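Local coordinates for protein 30-kDa cleavage and polyadenylation specificity factor 30 (Arabidopsis thaliana, PDB 5ZUU) that recognises m6A-modified RNA through its YTH domain and, as part of the cleavage and polyadenylation specificity factor complex, mediates poly(A) site selection, at residues S24-N29 / N89-H94; A52-E57 / T78-G83; W107-E112 / L151-P156. All coordinates share one frame; numbering follows the deposited sequence.

In the fold
All three contacts belong to one YTH domain, whose mixed sheet is flanked by helices. Contact 1 joins the start of helix 27-36 to the long loop between strands 70-77 and 103-114, beside the bound RNA. Contact 2 is nested along the chain inside the loop closed by contact 1, and ties the end of helix 46-55 to the beginning of that same long loop. Contact 3 follows in series, setting helix 142-154 against strand 103-114. Their centres stand about 22 to 23 Å apart, yet contacts 1 and 3 touch through the Arg27-Glu112 salt bridge. Contact 1 borders the modified base and probably helps form its site, while contacts 2 and 3 join the surrounding frame on opposite sides of the chain's centre.

Contact 1 (S24-N29 / N89-H94); sequences SNNREN and NWKHEH
Trp90 meets Asn29 at the six-membered end of its indole, where CZ3 lies 3.5 Å from Asn29 O, which approaches the ring edge near its plane. The Asn29 CB is 3.8 Å from Trp90 CE3. A tryptophan suits this place because its broad ring can touch the helix start and still pack on the modified base of the RNA, while its NE1 bonds Asn102 and its ring meets Trp39 edge-to-face. This is the aromatic setting by which YTH domains hold m6A.

Lys91 comes next, its backbone passing near the Asn29 side chain. With CG anti to the backbone N (chi1 168°), the aliphatic chain crosses Asn26 at a slant, its CD 3.7 Å from Asn26 ND2. A bend at chi4 (87°) then turns the ammonium, and Lys91 NZ forms a rather long salt bridge of 3.4 Å with Glu28 OE1. Both residues are exposed, a place that suits a charged pair. Asn26 is also the N-cap: its OD1 accepts from Asn29 N at 2.7 Å, N-H...O 165°, satisfying a backbone N-H in the first turn, which has no earlier helix carbonyl to bond. Ser24 OG donates to Asn26 O at 2.8 Å, in the carbonyl plane on a lone pair.

The segment 24-29 thus leads from strand 17-24, paired there with Ser64 and Asn66, into helix 27-36, while Trp90 bears on strand 38-39 from the loop before strand 103-114.

Contact 2 (A52-E57 / T78-G83); sequences AFDSVE and TSRIGG
Asp54 and Arg80 join in a side-on salt bridge with two nitrogens facing two oxygens. Arg80 NE donates to Asp54 OD1 at 2.8 Å. Arg80 NH1 donates to Asp54 OD2 at 3.0 Å, and both bonds are fairly straight. Both oxygens use their syn lone pairs, and the carboxylate and guanidinium planes are only 7° apart, so the paired groups are held flat. Arginine suits the place because its long chain, extended from CG to NE, carries this planar donor pair out to the exposed helix.

Beside the bridge, Phe53 turns its ring against the main chain: with CG anti to the backbone N (chi1 -172°), one face receives the Ser79-Arg80 peptide, Arg80 N lying 3.7 Å from Phe53 CZ. Arg80 CB also packs 3.7 Å from Phe53 CD2. An alanine here would take away this ring, and the Ser79-Arg80 peptide is likely to lose its apolar cover and be less firmly placed.

Several other polar groups nearby are also satisfied. Ser55 OG donates to Ala52 O at 2.6 Å, sharing that carbonyl with Ser55 N at 3.0 Å, and also bonds Arg18. Ser79 OG pairs with Ser104 N, and Ile81 N with Asn50 OD1.

The contact therefore joins the last turn of helix 46-55 to the loop leaving strand 70-77, which lies against strand 103-114.

Contact 3 (W107-E112 / L151-P156); sequences WLKLCE and LLYLEP
Strand residues Lys109 and Cys111 run past the end of helix 142-154 and the residues that follow it: Lys109 CA is 7.0 Å from Tyr153 CA and Cys111 CA 6.0 Å from Glu155 CA. Lys109 belongs, with Leu108, to a classic beta bulge opposite Cys74. Its CB sits over one face of the Tyr153 ring, a CH-pi contact 4.1 Å from the centroid, and a bend at chi2 (69°) helps lead the chain back along the ring toward the helix end. There Lys109 NZ donates to Glu155 O at 2.8 Å, nearly in line with the carbonyl; NZ also donates to a water held by Tyr153 O and forms a salt bridge with Asp157. A lysine suits the carbonyl-rich C-terminal end of a helix, whose partial negative charge probably stabilises the ammonium.

Tyr153 OH bonds His10 O and touches Leu108 CB. Small Cys111 fits closely, SG 3.6 Å from Leu152 CD2 and CB 3.7 Å from Glu155 CB. One water joins Glu112 N to Pro156 O; another links Glu112 O with Glu155 OE2, while Glu155 OE1 makes a salt bridge with Lys117.

With Leu110 facing helices 27-36 and 159-172 instead, strand 103-114 is packed by helices on both faces, as befits the alpha/beta core of a YTH domain.

Contact 1 (S24-N29 / N89-H94)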
loop_
_atom_site.group_PDB
_atom_site.type_symbol
_atom_site.label_atom_id
_atom_site.label_comp_id
_atom_site.label_asym_id
_atom_site.label_seq_id
_atom_site.Cartn_x
_atom_site.Cartn_y
_atom_site.Cartn_z
ATOM N N SER A 24 3.239 -0.969 8.910
ATOM C CA SER A 24 2.849 -2.127 9.761
ATOM C C SER A 24 3.946 -2.493 10.752
ATOM O O SER A 24 5.138 -2.419 10.437
ATOM C CB SER A 24 2.559 -3.340 8.903
ATOM O OG SER A 24 2.054 -4.391 9.693
ATOM N N ASN A 25 3.524 -2.839 11.963
ATOM C CA ASN A 25 4.403 -3.252 13.052
ATOM C C ASN A 25 4.984 -4.583 12.767
ATOM O O ASN A 25 5.938 -4.927 13.420
ATOM C CB ASN A 25 3.619 -3.519 14.352
ATOM C CG ASN A 25 3.311 -2.288 15.130
ATOM O OD1 ASN A 25 3.977 -1.250 15.000
ATOM N ND2 ASN A 25 2.289 -2.379 15.947
ATOM N N ASN A 26 4.353 -5.389 11.893
ATOM C CA ASN A 26 4.807 -6.744 11.643
ATOM C C ASN A 26 4.544 -7.190 10.192
ATOM O O ASN A 26 3.675 -6.621 9.525
ATOM C CB ASN A 26 4.106 -7.689 12.668
ATOM C CG ASN A 26 2.582 -7.684 12.524
ATOM O OD1 ASN A 26 2.056 -8.015 11.479
ATOM N ND2 ASN A 26 1.865 -7.265 13.575
ATOM N N ARG A 27 5.285 -8.195 9.706
ATOM C CA ARG A 27 5.026 -8.763 8.369
ATOM C C ARG A 27 3.746 -9.558 8.328
ATOM O O ARG A 27 3.062 -9.650 7.292
ATOM C CB ARG A 27 6.118 -9.691 7.901
ATOM C CG ARG A 27 7.392 -8.982 7.609
ATOM C CD ARG A 27 8.320 -9.847 6.747
ATOM N NE ARG A 27 9.529 -9.078 6.513
ATOM C CZ ARG A 27 9.840 -8.397 5.412
ATOM N NH1 ARG A 27 9.096 -8.416 4.326
ATOM N NH2 ARG A 27 10.990 -7.731 5.399
ATOM N N GLU A 28 3.389 -10.150 9.442
ATOM C CA GLU A 28 2.225 -11.043 9.401
ATOM C C GLU A 28 1.051 -10.288 8.858
ATOM O O GLU A 28 0.375 -10.825 8.007
ATOM C CB GLU A 28 1.880 -11.657 10.749
ATOM C CG GLU A 28 2.980 -12.543 11.323
ATOM C CD GLU A 28 4.003 -11.793 12.194
ATOM O OE1 GLU A 28 4.033 -12.015 13.437
ATOM O OE2 GLU A 28 4.786 -10.984 11.642
ATOM N N ASN A 29 0.768 -9.069 9.322
ATOM C CA ASN A 29 -0.415 -8.332 8.825
ATOM C C ASN A 29 -0.322 -7.957 7.347
ATOM O O ASN A 29 -1.247 -8.016 6.640
ATOM C CB ASN A 29 -0.736 -7.119 9.690
ATOM C CG ASN A 29 -1.240 -7.499 11.083
ATOM O OD1 ASN A 29 -1.351 -6.669 11.962
ATOM N ND2 ASN A 29 -1.530 -8.734 11.259
ATOM N N ASN A 89 -8.576 -10.879 10.334
ATOM C CA ASN A 89 -8.277 -10.941 11.746
ATOM C C ASN A 89 -6.760 -10.686 11.938
ATOM O O ASN A 89 -5.920 -11.504 11.610
ATOM C CB ASN A 89 -8.779 -12.220 12.418
ATOM C CG ASN A 89 -9.110 -11.978 13.879
ATOM O OD1 ASN A 89 -8.198 -11.793 14.689
ATOM N ND2 ASN A 89 -10.412 -11.883 14.205
ATOM N N TRP A 90 -6.452 -9.527 12.486
ATOM C CA TRP A 90 -5.129 -8.979 12.472
ATOM C C TRP A 90 -4.442 -9.402 13.742
ATOM O O TRP A 90 -5.093 -9.590 14.780
ATOM C CB TRP A 90 -5.193 -7.428 12.395
ATOM C CG TRP A 90 -5.980 -6.901 11.220
ATOM C CD1 TRP A 90 -7.208 -6.299 11.248
ATOM C CD2 TRP A 90 -5.611 -6.981 9.849
ATOM N NE1 TRP A 90 -7.594 -5.975 9.986
ATOM C CE2 TRP A 90 -6.641 -6.377 9.107
ATOM C CE3 TRP A 90 -4.487 -7.459 9.180
ATOM C CZ2 TRP A 90 -6.610 -6.282 7.710
ATOM C CZ3 TRP A 90 -4.439 -7.345 7.816
ATOM C CH2 TRP A 90 -5.490 -6.746 7.083
ATOM N N LYS A 91 -3.132 -9.547 13.676
ATOM C CA LYS A 91 -2.321 -9.678 14.870
ATOM C C LYS A 91 -2.112 -8.294 15.521
ATOM O O LYS A 91 -1.857 -7.337 14.823
ATOM C CB LYS A 91 -0.987 -10.314 14.470
ATOM C CG LYS A 91 0.125 -10.282 15.513
ATOM C CD LYS A 91 1.466 -10.651 14.889
ATOM C CE LYS A 91 2.603 -10.568 15.894
ATOM N NZ LYS A 91 2.681 -11.869 16.601
ATOM N N HIS A 92 -2.254 -8.183 16.844
ATOM C CA HIS A 92 -1.701 -7.042 17.619
ATOM C C HIS A 92 -1.391 -7.414 19.059
ATOM O O HIS A 92 -1.944 -8.382 19.545
ATOM C CB HIS A 92 -2.599 -5.790 17.544
ATOM C CG HIS A 92 -3.999 -5.972 18.048
ATOM N ND1 HIS A 92 -4.813 -7.013 17.659
ATOM C CD2 HIS A 92 -4.751 -5.194 18.868
ATOM C CE1 HIS A 92 -5.992 -6.894 18.247
ATOM N NE2 HIS A 92 -5.978 -5.800 18.987
ATOM N N GLU A 93 -0.517 -6.646 19.723
ATOM C CA GLU A 93 -0.099 -6.909 21.131
ATOM C C GLU A 93 -1.054 -6.326 22.216
ATOM O O GLU A 93 -1.449 -5.163 22.117
ATOM C CB GLU A 93 1.354 -6.425 21.375
ATOM C CG GLU A 93 1.526 -5.022 21.972
ATOM C CD GLU A 93 2.981 -4.594 22.083
ATOM O OE1 GLU A 93 3.421 -4.221 23.194
ATOM O OE2 GLU A 93 3.689 -4.629 21.056
ATOM N N HIS A 94 -1.364 -7.136 23.247
ATOM C CA HIS A 94 -2.347 -6.846 24.344
ATOM C C HIS A 94 -3.427 -5.773 24.033
ATOM O O HIS A 94 -3.640 -4.837 24.810
ATOM C CB HIS A 94 -1.609 -6.550 25.682
ATOM C CG HIS A 94 -2.456 -6.735 26.924
ATOM N ND1 HIS A 94 -2.702 -5.712 27.821
ATOM C CD2 HIS A 94 -3.095 -7.824 27.422
ATOM C CE1 HIS A 94 -3.462 -6.157 28.807
ATOM N NE2 HIS A 94 -3.714 -7.437 28.590
#

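Contact 2 (A52-E57 / T78-G83)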
loop_
_atom_site.group_PDB
_atom_site.type_symbol
_atom_site.label_atom_id
_atom_site.label_comp_id
_atom_site.label_asym_id
_atom_site.label_seq_id
_atom_site.Cartn_x
_atom_site.Cartn_y
_atom_site.Cartn_z
ATOM N N ALA A 52 -9.031 11.454 1.165
ATOM C CA ALA A 52 -8.252 11.187 -0.068
ATOM C C ALA A 52 -9.094 10.325 -1.024
ATOM O O ALA A 52 -9.215 10.666 -2.198
ATOM C CB ALA A 52 -6.944 10.510 0.290
ATOM N N PHE A 53 -9.740 9.284 -0.501
ATOM C CA PHE A 53 -10.532 8.428 -1.328
ATOM C C PHE A 53 -11.599 9.206 -2.041
ATOM O O PHE A 53 -11.807 8.994 -3.208
ATOM C CB PHE A 53 -11.173 7.285 -0.519
ATOM C CG PHE A 53 -11.865 6.252 -1.368
ATOM C CD1 PHE A 53 -11.147 5.200 -1.918
ATOM C CD2 PHE A 53 -13.258 6.319 -1.573
ATOM C CE1 PHE A 53 -11.804 4.242 -2.699
ATOM C CE2 PHE A 53 -13.924 5.357 -2.340
ATOM C CZ PHE A 53 -13.181 4.314 -2.893
ATOM N N ASP A 54 -12.249 10.162 -1.377
ATOM C CA ASP A 54 -13.294 10.935 -2.031
ATOM C C ASP A 54 -12.732 11.934 -3.046
ATOM O O ASP A 54 -13.454 12.305 -3.970
ATOM C CB ASP A 54 -14.123 11.749 -0.987
ATOM C CG ASP A 54 -14.880 10.892 -0.023
ATOM O OD1 ASP A 54 -15.011 9.646 -0.205
ATOM O OD2 ASP A 54 -15.274 11.479 1.006
ATOM N N SER A 55 -11.512 12.434 -2.830
ATOM C CA SER A 55 -10.952 13.535 -3.615
ATOM C C SER A 55 -10.431 13.187 -5.003
ATOM O O SER A 55 -10.415 14.058 -5.863
ATOM C CB SER A 55 -9.757 14.166 -2.888
ATOM O OG SER A 55 -8.740 13.189 -2.735
ATOM N N VAL A 56 -9.922 11.969 -5.196
ATOM C CA VAL A 56 -9.204 11.616 -6.450
ATOM C C VAL A 56 -9.592 10.242 -6.857
ATOM O O VAL A 56 -10.064 9.484 -6.032
ATOM C CB VAL A 56 -7.638 11.646 -6.289
ATOM C CG1 VAL A 56 -7.130 13.035 -6.007
ATOM C CG2 VAL A 56 -7.178 10.730 -5.181
ATOM N N GLU A 57 -9.246 9.869 -8.071
ATOM C CA GLU A 57 -9.626 8.549 -8.640
ATOM C C GLU A 57 -8.848 7.368 -8.012
ATOM O O GLU A 57 -9.359 6.216 -7.934
ATOM C CB GLU A 57 -9.486 8.611 -10.175
ATOM C CG GLU A 57 -9.926 7.386 -10.978
ATOM C CD GLU A 57 -11.346 6.878 -10.682
ATOM O OE1 GLU A 57 -12.198 7.628 -10.132
ATOM O OE2 GLU A 57 -11.638 5.698 -11.010
ATOM N N THR A 78 -9.396 0.511 -2.556
ATOM C CA THR A 78 -10.565 0.309 -3.437
ATOM C C THR A 78 -11.903 0.364 -2.782
ATOM O O THR A 78 -12.882 0.221 -3.483
ATOM C CB THR A 78 -10.471 -1.019 -4.159
ATOM O OG1 THR A 78 -10.241 -2.028 -3.206
ATOM C CG2 THR A 78 -9.247 -1.031 -5.063
ATOM N N SER A 79 -11.995 0.563 -1.467
ATOM C CA SER A 79 -13.274 0.972 -0.910
ATOM C C SER A 79 -13.064 2.093 0.107
ATOM O O SER A 79 -11.986 2.253 0.659
ATOM C CB SER A 79 -14.046 -0.190 -0.278
ATOM O OG SER A 79 -13.402 -0.604 0.913
ATOM N N ARG A 80 -14.135 2.842 0.326
ATOM C CA ARG A 80 -14.212 3.879 1.337
ATOM C C ARG A 80 -14.289 3.176 2.707
ATOM O O ARG A 80 -14.855 2.144 2.805
ATOM C CB ARG A 80 -15.410 4.771 1.071
ATOM C CG ARG A 80 -15.407 6.017 1.965
ATOM C CD ARG A 80 -16.461 6.956 1.491
ATOM N NE ARG A 80 -16.267 8.325 1.980
ATOM C CZ ARG A 80 -16.651 8.806 3.184
ATOM N NH1 ARG A 80 -16.458 10.107 3.436
ATOM N NH2 ARG A 80 -17.206 8.039 4.136
ATOM N N ILE A 81 -13.608 3.659 3.728
ATOM C CA ILE A 81 -13.696 3.044 5.059
ATOM C C ILE A 81 -15.093 3.336 5.668
ATOM O O ILE A 81 -15.545 4.484 5.734
ATOM C CB ILE A 81 -12.621 3.572 6.017
ATOM C CG1 ILE A 81 -11.175 3.367 5.457
ATOM C CG2 ILE A 81 -12.762 2.862 7.347
ATOM C CD1 ILE A 81 -10.052 4.105 6.215
ATOM N N GLY A 82 -15.714 2.293 6.182
ATOM C CA GLY A 82 -17.088 2.325 6.649
ATOM C C GLY A 82 -17.725 1.273 5.788
ATOM O O GLY A 82 -17.318 1.070 4.654
ATOM N N GLY A 83 -18.647 0.529 6.279
ATOM C CA GLY A 83 -19.220 -0.485 5.368
ATOM C C GLY A 83 -18.519 -1.813 5.650
ATOM O O GLY A 83 -17.298 -1.859 5.883
#

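Contact 3 (W107-E112 / L151-P156)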
loop_
_atom_site.group_PDB
_atom_site.type_symbol
_atom_site.label_atom_id
_atom_site.label_comp_id
_atom_site.label_asym_id
_atom_site.label_seq_id
_atom_site.Cartn_x
_atom_site.Cartn_y
_atom_site.Cartn_z
ATOM N N TRP A 107 -3.538 -4.943 -4.468
ATOM C CA TRP A 107 -2.092 -4.899 -4.544
ATOM C C TRP A 107 -1.632 -4.738 -5.975
ATOM O O TRP A 107 -2.058 -5.461 -6.849
ATOM C CB TRP A 107 -1.523 -6.147 -3.898
ATOM C CG TRP A 107 -1.605 -6.027 -2.439
ATOM C CD1 TRP A 107 -2.584 -6.543 -1.609
ATOM C CD2 TRP A 107 -0.810 -5.174 -1.624
ATOM N NE1 TRP A 107 -2.376 -6.134 -0.319
ATOM C CE2 TRP A 107 -1.284 -5.320 -0.281
ATOM C CE3 TRP A 107 0.314 -4.389 -1.865
ATOM C CZ2 TRP A 107 -0.701 -4.674 0.793
ATOM C CZ3 TRP A 107 0.916 -3.761 -0.784
ATOM C CH2 TRP A 107 0.381 -3.873 0.528
ATOM N N LEU A 108 -0.873 -3.678 -6.227
ATOM C CA LEU A 108 -0.452 -3.365 -7.584
ATOM C C LEU A 108 0.930 -3.959 -7.849
ATOM O O LEU A 108 1.110 -4.603 -8.865
ATOM C CB LEU A 108 -0.523 -1.889 -7.854
ATOM C CG LEU A 108 -1.889 -1.304 -7.557
ATOM C CD1 LEU A 108 -1.755 0.220 -7.525
ATOM C CD2 LEU A 108 -2.978 -1.748 -8.544
ATOM N N LYS A 109 1.859 -3.789 -6.922
ATOM C CA LYS A 109 3.190 -4.164 -7.063
ATOM C C LYS A 109 3.728 -4.560 -5.721
ATOM O O LYS A 109 3.609 -3.827 -4.736
ATOM C CB LYS A 109 4.015 -2.968 -7.550
ATOM C CG LYS A 109 5.532 -3.207 -7.689
ATOM C CD LYS A 109 5.851 -4.161 -8.848
ATOM C CE LYS A 109 7.307 -4.606 -8.801
ATOM N NZ LYS A 109 7.842 -5.397 -9.989
ATOM N N LEU A 110 4.323 -5.717 -5.672
ATOM C CA LEU A 110 4.990 -6.224 -4.485
ATOM C C LEU A 110 6.461 -6.517 -4.750
ATOM O O LEU A 110 6.786 -7.167 -5.757
ATOM C CB LEU A 110 4.264 -7.525 -4.104
ATOM C CG LEU A 110 2.957 -7.137 -3.416
ATOM C CD1 LEU A 110 1.857 -8.208 -3.594
ATOM C CD2 LEU A 110 3.210 -6.752 -1.954
ATOM N N CYS A 111 7.332 -6.042 -3.882
ATOM C CA CYS A 111 8.775 -6.058 -4.142
ATOM C C CYS A 111 9.515 -5.716 -2.843
ATOM O O CYS A 111 8.862 -5.644 -1.848
ATOM C CB CYS A 111 9.071 -5.022 -5.216
ATOM S SG CYS A 111 8.788 -3.286 -4.679
ATOM N N GLU A 112 10.844 -5.613 -2.811
ATOM C CA GLU A 112 11.559 -5.139 -1.641
ATOM C C GLU A 112 12.421 -3.975 -2.059
ATOM O O GLU A 112 13.457 -4.162 -2.717
ATOM C CB GLU A 112 12.450 -6.206 -0.987
ATOM C CG GLU A 112 11.723 -7.348 -0.267
ATOM C CD GLU A 112 11.037 -6.931 1.073
ATOM O OE1 GLU A 112 11.417 -5.917 1.725
ATOM O OE2 GLU A 112 10.123 -7.667 1.499
ATOM N N LEU A 151 10.116 3.904 -8.212
ATOM C CA LEU A 151 11.230 3.073 -7.757
ATOM C C LEU A 151 10.789 1.631 -7.438
ATOM O O LEU A 151 11.569 0.660 -7.602
ATOM C CB LEU A 151 11.921 3.651 -6.510
ATOM C CG LEU A 151 12.592 4.996 -6.742
ATOM C CD1 LEU A 151 13.058 5.633 -5.438
ATOM C CD2 LEU A 151 13.758 4.901 -7.731
ATOM N N LEU A 152 9.579 1.516 -6.901
ATOM C CA LEU A 152 9.010 0.222 -6.621
ATOM C C LEU A 152 8.930 -0.620 -7.922
ATOM O O LEU A 152 9.265 -1.802 -7.909
ATOM C CB LEU A 152 7.603 0.344 -6.047
ATOM C CG LEU A 152 7.369 0.974 -4.662
ATOM C CD1 LEU A 152 5.848 1.147 -4.472
ATOM C CD2 LEU A 152 7.981 0.076 -3.597
ATOM N N TYR A 153 8.437 -0.021 -8.995
ATOM C CA TYR A 153 8.333 -0.695 -10.303
ATOM C C TYR A 153 9.713 -1.040 -10.959
ATOM O O TYR A 153 9.739 -1.837 -11.894
ATOM C CB TYR A 153 7.487 0.128 -11.231
ATOM C CG TYR A 153 6.043 -0.068 -10.899
ATOM C CD1 TYR A 153 5.308 -1.135 -11.445
ATOM C CD2 TYR A 153 5.405 0.773 -9.989
ATOM C CE1 TYR A 153 3.979 -1.317 -11.104
ATOM C CE2 TYR A 153 4.096 0.602 -9.649
ATOM C CZ TYR A 153 3.373 -0.456 -10.182
ATOM O OH TYR A 153 2.032 -0.547 -9.870
ATOM N N LEU A 154 10.834 -0.479 -10.481
ATOM C CA LEU A 154 12.133 -0.938 -10.898
ATOM C C LEU A 154 12.550 -2.222 -10.227
ATOM O O LEU A 154 13.423 -2.906 -10.758
ATOM C CB LEU A 154 13.209 0.133 -10.676
ATOM C CG LEU A 154 12.928 1.444 -11.337
ATOM C CD1 LEU A 154 14.007 2.414 -10.904
ATOM C CD2 LEU A 154 12.855 1.365 -12.834
ATOM N N GLU A 155 11.964 -2.586 -9.087
ATOM C CA GLU A 155 12.371 -3.790 -8.395
ATOM C C GLU A 155 11.681 -4.999 -8.924
ATOM O O GLU A 155 10.548 -4.921 -9.363
ATOM C CB GLU A 155 12.142 -3.719 -6.867
ATOM C CG GLU A 155 12.939 -2.629 -6.206
ATOM C CD GLU A 155 14.436 -2.773 -6.458
ATOM O OE1 GLU A 155 15.133 -1.730 -6.678
ATOM O OE2 GLU A 155 14.943 -3.914 -6.369
ATOM N N PRO A 156 12.382 -6.141 -8.934
ATOM C CA PRO A 156 11.727 -7.435 -9.329
ATOM C C PRO A 156 10.583 -7.768 -8.365
ATOM O O PRO A 156 10.658 -7.434 -7.145
ATOM C CB PRO A 156 12.827 -8.471 -9.163
ATOM C CG PRO A 156 14.103 -7.662 -9.214
ATOM C CD PRO A 156 13.818 -6.303 -8.651
HETATM O O HOH W 1 7.564 -3.778 -12.011
HETATM O O HOH W 2 12.200 -7.146 -4.897
HETATM O O HOH W 3 14.705 -6.017 -5.018
#